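Side-chain contacts in probable chitinase A (Chromobacterium violaceum, PDB 4TX8), which probably hydrolyses internal linkages of chitin as a family 18 endochitinase and also carries a probable chitin-binding module: residues S122-L126 and S127-A131; F151-D154 and P155-S159; K240-K243 and A244-P248; D364-A367 and K368-C372; Q377-S381 and V382-Q386. All coordinates share one frame; numbering follows the deposited sequence.

All five contacts lie in the catalytic GH18 barrel and each is local in sequence. Contacts 1 and 2 adjoin: their centres are 12 Å apart and A123 O packs on A156 CB at 3.6 Å. Contacts 4 and 5 are joined covalently, C372 SG to C379 SG at 2.0 Å. Contact 3 stands apart, its nearest atoms about 12 Å from those of contact 2. Contacts 1 and 5 lie on opposite sides of the chain's centre, 36 Å between their centres. In contact 4, T365 lies about 10 Å from R353 of the magnesium site, side chain to side chain. Q128's side chain is about 12 Å from an N-acetylglucosamine in a separate pocket of C26, N47, G75, S76 and C77.

Contact 1: S122-L126 and S127-A131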
loop_
_atom_site.group_PDB
_atom_site.type_symbol
_atom_site.label_atom_id
_atom_site.label_comp_id
_atom_site.label_asym_id
_atom_site.label_seq_id
_atom_site.Cartn_x
_atom_site.Cartn_y
_atom_site.Cartn_z
ATOM N N SER A 122 -6.677 -17.513 -3.055
ATOM C CA SER A 122 -5.624 -17.884 -2.122
ATOM C C SER A 122 -4.368 -17.058 -2.363
ATOM O O SER A 122 -4.250 -16.373 -3.381
ATOM C CB SER A 122 -5.297 -19.371 -2.247
ATOM O OG SER A 122 -4.553 -19.616 -3.428
ATOM N N ALA A 123 -3.433 -17.127 -1.422
ATOM C CA ALA A 123 -2.119 -16.538 -1.620
ATOM C C ALA A 123 -1.416 -17.240 -2.774
ATOM O O ALA A 123 -1.764 -18.366 -3.133
ATOM C CB ALA A 123 -1.286 -16.631 -0.348
ATOM N N PHE A 124 -0.433 -16.568 -3.359
ATOM C CA PHE A 124 0.337 -17.140 -4.453
ATOM C C PHE A 124 1.816 -16.841 -4.225
ATOM O O PHE A 124 2.148 -15.874 -3.539
ATOM C CB PHE A 124 -0.151 -16.590 -5.801
ATOM C CG PHE A 124 0.139 -15.127 -6.009
ATOM C CD1 PHE A 124 -0.686 -14.156 -5.464
ATOM C CD2 PHE A 124 1.236 -14.726 -6.757
ATOM C CE1 PHE A 124 -0.418 -12.809 -5.658
ATOM C CE2 PHE A 124 1.506 -13.382 -6.955
ATOM C CZ PHE A 124 0.679 -12.423 -6.405
ATOM N N PRO A 125 2.709 -17.684 -4.774
ATOM C CA PRO A 125 4.156 -17.530 -4.564
ATOM C C PRO A 125 4.696 -16.135 -4.895
ATOM O O PRO A 125 4.340 -15.547 -5.918
ATOM C CB PRO A 125 4.750 -18.578 -5.506
ATOM C CG PRO A 125 3.711 -19.659 -5.531
ATOM C CD PRO A 125 2.390 -18.932 -5.495
ATOM N N LEU A 126 5.556 -15.623 -4.020
ATOM C CA LEU A 126 6.126 -14.285 -4.166
ATOM C C LEU A 126 6.910 -14.131 -5.469
ATOM O O LEU A 126 7.005 -13.036 -6.025
ATOM C CB LEU A 126 7.032 -13.966 -2.974
ATOM C CG LEU A 126 7.525 -12.522 -2.853
ATOM C CD1 LEU A 126 6.412 -11.616 -2.345
ATOM C CD2 LEU A 126 8.742 -12.443 -1.951
ATOM N N SER A 127 7.468 -15.237 -5.952
ATOM C CA SER A 127 8.223 -15.242 -7.200
ATOM C C SER A 127 7.389 -14.804 -8.406
ATOM O O SER A 127 7.934 -14.342 -9.406
ATOM C CB SER A 127 8.796 -16.637 -7.456
ATOM O OG SER A 127 7.759 -17.605 -7.512
ATOM N N GLN A 128 6.071 -14.945 -8.305
ATOM C CA GLN A 128 5.182 -14.692 -9.437
ATOM C C GLN A 128 4.653 -13.257 -9.486
ATOM O O GLN A 128 3.909 -12.903 -10.399
ATOM C CB GLN A 128 4.008 -15.677 -9.413
ATOM C CG GLN A 128 4.419 -17.125 -9.641
ATOM C CD GLN A 128 3.277 -18.100 -9.436
ATOM O OE1 GLN A 128 2.113 -17.705 -9.364
ATOM N NE2 GLN A 128 3.605 -19.383 -9.333
ATOM N N VAL A 129 5.029 -12.438 -8.507
ATOM C CA VAL A 129 4.643 -11.030 -8.503
ATOM C C VAL A 129 5.231 -10.334 -9.731
ATOM O O VAL A 129 6.435 -10.415 -9.979
ATOM C CB VAL A 129 5.107 -10.320 -7.216
ATOM C CG1 VAL A 129 4.913 -8.817 -7.332
ATOM C CG2 VAL A 129 4.363 -10.874 -6.004
ATOM N N SER A 130 4.379 -9.662 -10.500
ATOM C CA SER A 130 4.776 -9.136 -11.804
ATOM C C SER A 130 5.832 -8.042 -11.698
ATOM O O SER A 130 5.936 -7.359 -10.681
ATOM C CB SER A 130 3.556 -8.604 -12.560
ATOM O OG SER A 130 3.429 -7.204 -12.410
ATOM N N ALA A 131 6.598 -7.873 -12.771
ATOM C CA ALA A 131 7.700 -6.919 -12.797
ATOM C C ALA A 131 7.244 -5.464 -12.675
ATOM O O ALA A 131 8.064 -4.578 -12.448
ATOM C CB ALA A 131 8.515 -7.103 -14.071
#
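Two backbone hydrogen bonds tie P125 and L126 to the residues three places on. Q128 N donates to P125 O at 3.0 Å and V129 N to L126 O at 3.2 Å, the i to i+3 spacing of a 3-10 turn. In both cases the donor stands well above the carbonyl plane, 49° out of it at P125 O, as is usual for 3-10 turns.

Apolar contacts gather round the F124 ring. With chi1 at 68°, CG sits between the backbone N and the carbonyl carbon, and this folds the ring back under the turn. Q128 CB meets the ring edge, 4.0 Å from F124 CD2, while V129 CG2 approaches CE2 obliquely at 3.9 Å. Apart from the ring, L126 CD1 lies 4.3 Å from V129 CG2.

A third kind of contact is polar against apolar: the extended Q128 side chain runs alongside the P125 ring, its NE2 3.8 Å from P125 CG.

Beyond the turn, F124 makes an edge-to-face contact with W113 and a cation-pi contact with R403, and L126 packs on helix 160-171. The arrangement is a short 3-10 turn within the connection between parallel strands 108-114 and 135-143 of the GH18 TIM barrel.

Contact 2: F151-D154 and P155-S159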
loop_
_atom_site.group_PDB
_atom_site.type_symbol
_atom_site.label_atom_id
_atom_site.label_comp_id
_atom_site.label_asym_id
_atom_site.label_seq_id
_atom_site.Cartn_x
_atom_site.Cartn_y
_atom_site.Cartn_z
ATOM N N PHE A 151 5.733 -13.581 12.589
ATOM C CA PHE A 151 5.386 -13.754 11.185
ATOM C C PHE A 151 5.304 -15.229 10.831
ATOM O O PHE A 151 6.207 -16.001 11.152
ATOM C CB PHE A 151 6.402 -13.063 10.273
ATOM C CG PHE A 151 6.161 -13.316 8.813
ATOM C CD1 PHE A 151 5.121 -12.679 8.148
ATOM C CD2 PHE A 151 6.963 -14.196 8.106
ATOM C CE1 PHE A 151 4.887 -12.911 6.803
ATOM C CE2 PHE A 151 6.738 -14.435 6.762
ATOM C CZ PHE A 151 5.694 -13.789 6.109
ATOM N N THR A 152 4.221 -15.612 10.168
ATOM C CA THR A 152 4.055 -16.983 9.706
ATOM C C THR A 152 3.573 -16.993 8.259
ATOM O O THR A 152 2.549 -16.395 7.930
ATOM C CB THR A 152 3.066 -17.762 10.582
ATOM O OG1 THR A 152 3.399 -17.573 11.962
ATOM C CG2 THR A 152 3.116 -19.244 10.245
ATOM N N LEU A 153 4.322 -17.674 7.400
ATOM C CA LEU A 153 4.023 -17.702 5.976
ATOM C C LEU A 153 2.804 -18.559 5.656
ATOM O O LEU A 153 2.650 -19.657 6.189
ATOM C CB LEU A 153 5.231 -18.223 5.201
ATOM C CG LEU A 153 5.082 -18.300 3.684
ATOM C CD1 LEU A 153 5.048 -16.905 3.080
ATOM C CD2 LEU A 153 6.205 -19.123 3.090
ATOM N N ASP A 154 1.938 -18.049 4.784
ATOM C CA ASP A 154 0.850 -18.852 4.238
ATOM C C ASP A 154 1.466 -19.932 3.353
ATOM O O ASP A 154 2.194 -19.620 2.411
ATOM C CB ASP A 154 -0.134 -17.977 3.449
ATOM C CG ASP A 154 -1.390 -18.730 3.022
ATOM O OD1 ASP A 154 -1.276 -19.831 2.447
ATOM O OD2 ASP A 154 -2.501 -18.215 3.260
ATOM N N PRO A 155 1.179 -21.208 3.655
ATOM C CA PRO A 155 1.794 -22.338 2.946
ATOM C C PRO A 155 1.531 -22.338 1.440
ATOM O O PRO A 155 2.309 -22.926 0.692
ATOM C CB PRO A 155 1.152 -23.565 3.611
ATOM C CG PRO A 155 -0.098 -23.050 4.249
ATOM C CD PRO A 155 0.232 -21.657 4.689
ATOM N N ALA A 156 0.462 -21.683 1.002
ATOM C CA ALA A 156 0.168 -21.586 -0.425
ATOM C C ALA A 156 1.250 -20.798 -1.173
ATOM O O ALA A 156 1.361 -20.891 -2.395
ATOM C CB ALA A 156 -1.193 -20.950 -0.641
ATOM N N ALA A 157 2.042 -20.024 -0.437
ATOM C CA ALA A 157 3.152 -19.281 -1.027
ATOM C C ALA A 157 4.378 -20.171 -1.204
ATOM O O ALA A 157 5.379 -19.756 -1.789
ATOM C CB ALA A 157 3.499 -18.073 -0.174
ATOM N N GLY A 158 4.293 -21.396 -0.695
ATOM C CA GLY A 158 5.410 -22.322 -0.732
ATOM C C GLY A 158 6.051 -22.457 0.634
ATOM O O GLY A 158 5.510 -21.980 1.630
ATOM N N SER A 159 7.207 -23.111 0.686
ATOM C CA SER A 159 7.933 -23.274 1.940
ATOM C C SER A 159 8.603 -21.968 2.350
ATOM O O SER A 159 8.796 -21.075 1.525
ATOM C CB SER A 159 8.982 -24.379 1.819
ATOM O OG SER A 159 10.031 -23.979 0.953
#
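D154 and A156 are joined by a side chain that reaches forward to the main chain two residues on. The carboxylate oxygen D154 OD1 accepts a hydrogen bond from A156 N at 2.9 Å, through the anti lone pair, the one facing away from the other oxygen, with an N-H...O angle of 158°. This bond from residue i to N of i+2 is an Asx turn. A chi1 of -172° swings the carboxylate off the backbone N and in beside the P155 ring, which it meets at a slant, D154 CG being 3.7 Å from P155 CD. A156 CB also lies against OD1, at 3.3 Å. The backbone completes the turn: A157 N donates to D154 O at 2.9 Å, from above the carbonyl plane, and begins the 3-10 segment 155-157.

L153 is directed differently. Its CG, trans to its own N, leads the isobutyl group beneath the turn, where the two methyls divide their work. CD1 touches A157 CB at 3.8 Å, an apolar contact, whereas CD2 lies 3.3 Å from G158 O. The positive phi of G158 (105°) swings the chain away from the 3-10 segment.

S159 follows as the N-cap of helix 160-171, its OG bonded to Q162 N. N115 bonds T152 O and D154 N. The turn connects strand 149-150 to helix 160-171 and rests on strand 108-114 through W113, on which L153 and A157 both pack.

Contact 3: K240-K243 and A244-P248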
loop_
_atom_site.group_PDB
_atom_site.type_symbol
_atom_site.label_atom_id
_atom_site.label_comp_id
_atom_site.label_asym_id
_atom_site.label_seq_id
_atom_site.Cartn_x
_atom_site.Cartn_y
_atom_site.Cartn_z
ATOM N N LYS A 240 12.969 3.762 15.559
ATOM C CA LYS A 240 14.339 4.270 15.604
ATOM C C LYS A 240 15.322 3.240 16.161
ATOM O O LYS A 240 16.427 3.083 15.636
ATOM C CB LYS A 240 14.404 5.545 16.442
ATOM C CG LYS A 240 13.809 6.766 15.769
ATOM C CD LYS A 240 13.643 7.893 16.773
ATOM C CE LYS A 240 14.531 9.084 16.447
ATOM N NZ LYS A 240 14.029 9.855 15.277
ATOM N N GLN A 241 14.919 2.545 17.222
ATOM C CA GLN A 241 15.768 1.529 17.848
ATOM C C GLN A 241 15.948 0.333 16.926
ATOM O O GLN A 241 17.040 -0.226 16.821
ATOM C CB GLN A 241 15.179 1.074 19.186
ATOM C CG GLN A 241 15.280 2.109 20.299
ATOM C CD GLN A 241 14.652 1.633 21.598
ATOM O OE1 GLN A 241 13.770 2.290 22.152
ATOM N NE2 GLN A 241 15.109 0.489 22.091
ATOM N N LEU A 242 14.863 -0.052 16.261
ATOM C CA LEU A 242 14.893 -1.152 15.309
ATOM C C LEU A 242 15.831 -0.841 14.150
ATOM O O LEU A 242 16.658 -1.672 13.778
ATOM C CB LEU A 242 13.486 -1.449 14.786
ATOM C CG LEU A 242 13.399 -2.481 13.658
ATOM C CD1 LEU A 242 14.011 -3.804 14.089
ATOM C CD2 LEU A 242 11.959 -2.677 13.208
ATOM N N LYS A 243 15.705 0.356 13.582
ATOM C CA LYS A 243 16.552 0.739 12.458
ATOM C C LYS A 243 18.023 0.808 12.861
ATOM O O LYS A 243 18.902 0.438 12.082
ATOM C CB LYS A 243 16.115 2.082 11.872
ATOM C CG LYS A 243 17.136 2.661 10.898
ATOM C CD LYS A 243 16.649 3.929 10.231
ATOM C CE LYS A 243 17.675 4.434 9.230
ATOM N NZ LYS A 243 17.085 5.464 8.335
ATOM N N ALA A 244 18.286 1.278 14.077
ATOM C CA ALA A 244 19.653 1.350 14.585
ATOM C C ALA A 244 20.309 -0.028 14.561
ATOM O O ALA A 244 21.486 -0.160 14.228
ATOM C CB ALA A 244 19.675 1.928 15.994
ATOM N N LYS A 245 19.531 -1.052 14.898
ATOM C CA LYS A 245 20.023 -2.424 14.903
ATOM C C LYS A 245 20.197 -2.974 13.486
ATOM O O LYS A 245 21.097 -3.774 13.233
ATOM C CB LYS A 245 19.075 -3.325 15.707
ATOM C CG LYS A 245 18.987 -2.970 17.188
ATOM C CD LYS A 245 17.926 -3.800 17.907
ATOM C CE LYS A 245 18.387 -5.223 18.182
ATOM N NZ LYS A 245 19.343 -5.299 19.320
ATOM N N ILE A 246 19.338 -2.537 12.569
ATOM C CA ILE A 246 19.347 -3.037 11.192
ATOM C C ILE A 246 20.375 -2.328 10.302
ATOM O O ILE A 246 21.074 -2.970 9.514
ATOM C CB ILE A 246 17.954 -2.895 10.540
ATOM C CG1 ILE A 246 16.926 -3.765 11.268
ATOM C CG2 ILE A 246 18.006 -3.266 9.063
ATOM C CD1 ILE A 246 17.105 -5.248 11.038
ATOM N N GLY A 247 20.458 -1.006 10.420
ATOM C CA GLY A 247 21.382 -0.230 9.609
ATOM C C GLY A 247 20.683 0.653 8.588
ATOM O O GLY A 247 19.463 0.588 8.436
ATOM N N PRO A 248 21.460 1.483 7.875
ATOM C CA PRO A 248 20.926 2.495 6.951
ATOM C C PRO A 248 20.213 1.949 5.705
ATOM O O PRO A 248 19.661 2.749 4.949
ATOM C CB PRO A 248 22.175 3.296 6.548
ATOM C CG PRO A 248 23.336 2.406 6.854
ATOM C CD PRO A 248 22.921 1.588 8.035
HETATM O O HOH W 1 17.541 4.083 5.962
#
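K243 projects outward from the last turn of its helix, and the chain leaving after G247 passes beside it, so that it meets G247 and P248 on the way. CB lies next to A244 N simply because the two are joined through the backbone. A chi1 of 168° puts CG on the far side of CA from its own N, and CG passes 4.0 Å from G247 O. All later torsions are extended, so CD simply carries the chain onward, and CE comes within 4.4 Å of P248 CA, a loose contact. NZ at the tip donates to a water at 2.8 Å, and that water is 2.7 Å from P248 O, to which it probably donates: a water bridge from the ammonium group to the carbonyl beyond the helix. NZ also forms a salt bridge with D285, which probably fixes its direction.

The backbone below is an alpha helix at its end. G247 N donates to K243 O at 2.7 Å with an almost straight N-H...O angle of 173°, and the donor sits almost in line with the carbonyl. On another face L242 and I246 lie side by side, CD1 of L242 4.1 Å from CG1 of I246, and I246 continues onto Y204 of helix 193-210.

The positive phi of G247 (111°) ends the helix. The contact is a glycine-terminated helix C-terminus within the beta-alpha-beta unit of strand 214-218, helix 230-246 and strand 251-254 in the TIM barrel.

Contact 4: D364-A367 and K368-C372; sequences DTVA and KALTC. With FLC (citrate anion), chain H.
T365 and K368, three residues and thus nearly one turn apart on the alpha helix 363-375 of the GH18 barrel, face the same citrate ion, probably a crystallisation component. They hold the central carboxylate from two positions: T365 OG1 donates to citrate OB1 at 2.6 Å, and K368 NZ donates to citrate OB2 of the same group at 2.7 Å. K368 NZ also gives a longer bond, 3.2 Å, to citrate OG1, on one terminal carboxylate, so that the ammonium group spans two arms of the ion.

The torsions explain this reach. In T365 the hydroxyl sits beside the backbone N (chi1 -74°), and the K368 chain bends at chi3 (47°), which turns its last atoms toward the citrate. In the one of its two conformers described here, D364 lies across the K368 chain at a slant, OD2 4.1 Å from K368 CD. This is tentative, and not a salt bridge: D364 OD2 and K368 NZ are 5.5 Å apart.

Outward from the ion, helical bonds set the two residues about one turn apart, K368 N donating to D364 O at 2.9 Å and A369 N to T365 O. V366 and L370 run side by side on the buried face, CG1 of V366 4.0 Å from CD1 of L370, and both pack on F347 of strand 345-350, with helix 410-417 adjoining. A369 turns to helix 313-325. Farther along, T371 OG1 bonds Q377 O, and T371 N donates to A367 O at 3.0 Å with an almost linear N-H...O angle of 176°.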
loop_
_atom_site.group_PDB
_atom_site.type_symbol
_atom_site.label_atom_id
_atom_site.label_comp_id
_atom_site.label_asym_id
_atom_site.label_seq_id
_atom_site.Cartn_x
_atom_site.Cartn_y
_atom_site.Cartn_z
ATOM N N ASP A 364 -6.681 6.217 -15.587
ATOM C CA ASP A 364 -6.566 7.546 -16.180
ATOM C C ASP A 364 -6.460 8.623 -15.104
ATOM O O ASP A 364 -5.643 9.537 -15.201
ATOM C CB ASP A 364 -7.766 7.831 -17.087
ATOM C CG ASP A 364 -7.630 9.139 -17.844
ATOM O OD1 ASP A 364 -6.599 9.335 -18.519
ATOM O OD2 ASP A 364 -8.553 9.977 -17.759
ATOM N N THR A 365 -7.299 8.508 -14.079
ATOM C CA THR A 365 -7.281 9.434 -12.951
ATOM C C THR A 365 -5.915 9.435 -12.266
ATOM O O THR A 365 -5.370 10.497 -11.952
ATOM C CB THR A 365 -8.367 9.080 -11.913
ATOM O OG1 THR A 365 -9.652 9.449 -12.423
ATOM C CG2 THR A 365 -8.119 9.811 -10.601
ATOM N N VAL A 366 -5.367 8.243 -12.043
ATOM C CA VAL A 366 -4.043 8.114 -11.445
ATOM C C VAL A 366 -3.001 8.803 -12.323
ATOM O O VAL A 366 -2.186 9.585 -11.831
ATOM C CB VAL A 366 -3.649 6.636 -11.232
ATOM C CG1 VAL A 366 -2.189 6.520 -10.822
ATOM C CG2 VAL A 366 -4.553 5.985 -10.187
ATOM N N ALA A 367 -3.044 8.526 -13.624
ATOM C CA ALA A 367 -2.105 9.134 -14.566
ATOM C C ALA A 367 -2.185 10.659 -14.528
ATOM O O ALA A 367 -1.159 11.342 -14.564
ATOM C CB ALA A 367 -2.362 8.623 -15.978
ATOM N N LYS A 368 -3.404 11.188 -14.450
ATOM C CA LYS A 368 -3.610 12.634 -14.395
ATOM C C LYS A 368 -2.995 13.242 -13.141
ATOM O O LYS A 368 -2.350 14.289 -13.204
ATOM C CB LYS A 368 -5.101 12.969 -14.450
ATOM C CG LYS A 368 -5.664 13.127 -15.853
ATOM C CD LYS A 368 -7.171 13.336 -15.806
ATOM C CE LYS A 368 -7.549 14.387 -14.772
ATOM N NZ LYS A 368 -9.006 14.377 -14.467
ATOM N N ALA A 369 -3.198 12.586 -12.002
ATOM C CA ALA A 369 -2.638 13.061 -10.741
ATOM C C ALA A 369 -1.109 13.034 -10.773
ATOM O O ALA A 369 -0.453 13.944 -10.266
ATOM C CB ALA A 369 -3.162 12.230 -9.574
ATOM N N LEU A 370 -0.546 11.996 -11.384
ATOM C CA LEU A 370 0.906 11.856 -11.475
ATOM C C LEU A 370 1.551 12.950 -12.322
ATOM O O LEU A 370 2.480 13.618 -11.873
ATOM C CB LEU A 370 1.278 10.486 -12.042
ATOM C CG LEU A 370 1.133 9.298 -11.091
ATOM C CD1 LEU A 370 1.421 7.996 -11.827
ATOM C CD2 LEU A 370 2.054 9.460 -9.887
ATOM N N THR A 371 1.066 13.124 -13.550
ATOM C CA THR A 371 1.631 14.128 -14.447
ATOM C C THR A 371 1.435 15.541 -13.899
ATOM O O THR A 371 2.291 16.405 -14.080
ATOM C CB THR A 371 1.017 14.046 -15.858
ATOM O OG1 THR A 371 -0.378 14.373 -15.799
ATOM C CG2 THR A 371 1.192 12.648 -16.431
ATOM N N CYS A 372 0.309 15.768 -13.228
ATOM C CA CYS A 372 0.047 17.055 -12.592
ATOM C C CYS A 372 1.086 17.333 -11.514
ATOM O O CYS A 372 1.680 18.409 -11.474
ATOM C CB CYS A 372 -1.360 17.090 -11.988
ATOM S SG CYS A 372 -1.733 18.584 -11.031
HETATM C CAC FLC H . -13.330 12.350 -12.073
HETATM C CA FLC H . -12.665 13.639 -11.706
HETATM C CB FLC H . -11.225 13.818 -12.066
HETATM C CBC FLC H . -10.609 12.485 -12.338
HETATM C CG FLC H . -10.493 14.430 -10.922
HETATM C CGC FLC H . -10.004 15.838 -10.965
HETATM O OA1 FLC H . -13.820 12.193 -13.223
HETATM O OA2 FLC H . -13.396 11.413 -11.231
HETATM O OB1 FLC H . -10.509 11.650 -11.400
HETATM O OB2 FLC H . -10.191 12.199 -13.495
HETATM O OG1 FLC H . -9.193 16.190 -11.862
HETATM O OG2 FLC H . -10.391 16.668 -10.099
HETATM O OHB FLC H . -11.110 14.617 -13.182
#

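Contact 5: Q377-S381 and V382-Q386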
loop_
_atom_site.group_PDB
_atom_site.type_symbol
_atom_site.label_atom_id
_atom_site.label_comp_id
_atom_site.label_asym_id
_atom_site.label_seq_id
_atom_site.Cartn_x
_atom_site.Cartn_y
_atom_site.Cartn_z
ATOM N N GLN A 377 1.299 19.463 -15.546
ATOM C CA GLN A 377 0.449 19.346 -16.728
ATOM C C GLN A 377 -0.745 18.427 -16.476
ATOM O O GLN A 377 -0.637 17.432 -15.759
ATOM C CB GLN A 377 1.260 18.836 -17.922
ATOM C CG GLN A 377 2.445 19.718 -18.292
ATOM C CD GLN A 377 2.040 21.149 -18.600
ATOM O OE1 GLN A 377 1.058 21.393 -19.303
ATOM N NE2 GLN A 377 2.793 22.105 -18.067
ATOM N N GLY A 378 -1.883 18.774 -17.069
ATOM C CA GLY A 378 -3.085 17.968 -16.958
ATOM C C GLY A 378 -3.770 18.088 -15.610
ATOM O O GLY A 378 -4.533 17.207 -15.214
ATOM N N CYS A 379 -3.497 19.180 -14.905
ATOM C CA CYS A 379 -4.063 19.396 -13.576
ATOM C C CYS A 379 -5.534 19.785 -13.636
ATOM O O CYS A 379 -6.013 20.302 -14.646
ATOM C CB CYS A 379 -3.279 20.479 -12.829
ATOM S SG CYS A 379 -1.568 20.046 -12.439
ATOM N N GLY A 380 -6.248 19.527 -12.545
ATOM C CA GLY A 380 -7.623 19.964 -12.409
ATOM C C GLY A 380 -7.666 21.334 -11.763
ATOM O O GLY A 380 -6.917 22.229 -12.148
ATOM N N SER A 381 -8.534 21.501 -10.773
ATOM C CA SER A 381 -8.649 22.783 -10.085
ATOM C C SER A 381 -7.592 22.912 -8.991
ATOM O O SER A 381 -7.439 23.970 -8.380
ATOM C CB SER A 381 -10.052 22.954 -9.497
ATOM O OG SER A 381 -10.398 21.854 -8.676
ATOM N N VAL A 382 -6.860 21.828 -8.755
ATOM C CA VAL A 382 -5.798 21.817 -7.756
ATOM C C VAL A 382 -4.436 21.655 -8.426
ATOM O O VAL A 382 -4.185 20.669 -9.119
ATOM C CB VAL A 382 -6.010 20.692 -6.721
ATOM C CG1 VAL A 382 -4.828 20.612 -5.765
ATOM C CG2 VAL A 382 -7.307 20.917 -5.957
ATOM N N LYS A 383 -3.563 22.633 -8.207
ATOM C CA LYS A 383 -2.275 22.697 -8.890
ATOM C C LYS A 383 -1.133 22.897 -7.898
ATOM O O LYS A 383 -1.214 23.761 -7.027
ATOM C CB LYS A 383 -2.280 23.838 -9.911
ATOM C CG LYS A 383 -1.664 23.501 -11.256
ATOM C CD LYS A 383 -1.412 24.763 -12.068
ATOM C CE LYS A 383 -1.214 24.448 -13.543
ATOM N NZ LYS A 383 -0.787 25.649 -14.321
ATOM N N PRO A 384 -0.063 22.099 -8.027
ATOM C CA PRO A 384 1.130 22.300 -7.194
ATOM C C PRO A 384 1.747 23.675 -7.435
ATOM O O PRO A 384 1.614 24.212 -8.535
ATOM C CB PRO A 384 2.080 21.189 -7.655
ATOM C CG PRO A 384 1.210 20.180 -8.311
ATOM C CD PRO A 384 0.077 20.940 -8.924
ATOM N N ALA A 385 2.399 24.238 -6.422
ATOM C CA ALA A 385 3.065 25.529 -6.572
ATOM C C ALA A 385 4.205 25.402 -7.575
ATOM O O ALA A 385 4.342 26.214 -8.490
ATOM C CB ALA A 385 3.581 26.026 -5.234
ATOM N N GLN A 386 5.018 24.369 -7.390
ATOM C CA GLN A 386 6.057 24.023 -8.346
ATOM C C GLN A 386 5.955 22.540 -8.677
ATOM O O GLN A 386 5.334 21.776 -7.939
ATOM C CB GLN A 386 7.444 24.357 -7.796
ATOM C CG GLN A 386 7.696 23.844 -6.384
ATOM C CD GLN A 386 9.160 23.922 -5.989
ATOM O OE1 GLN A 386 10.050 23.705 -6.813
ATOM N NE2 GLN A 386 9.417 24.234 -4.724
HETATM O O HOH W 2 -5.001 17.991 -10.388
#
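The disulfide-tied loop after helix 363-375, which leads to strand 393-397 of the GH18 barrel, folds back so that C379 meets K383 and P384. C379 and K383 have their CA atoms 6.0 Å apart, the evidence that the chain doubles back here. A chi1 of -65° turns the sulfur away from its own carbonyl and over to the returning chain: C379 SG lies 3.7 Å from K383 CG and 4.0 Å from P384 CD. C379 CB adds a contact with K383 CG at 3.8 Å. The lysine thus touches the cysteine through the base of its side chain, while the rest extends onward. P384 CD is also packed by the partner sulfur of C372, so P384 CD lies beside both sulfurs of the disulfide.

Helix 313-325 also holds the loop: D314 takes S381 OG on one carboxylate oxygen and V382 N on the other, and V382 packs on V317, while K321 NZ bonds K383 O.

No direct hydrogen bond joins the two halves, 377-381 and 382-386. A water does so instead: it accepts a hydrogen bond from G380 N at 2.9 Å and donates to V382 O at 3.1 Å.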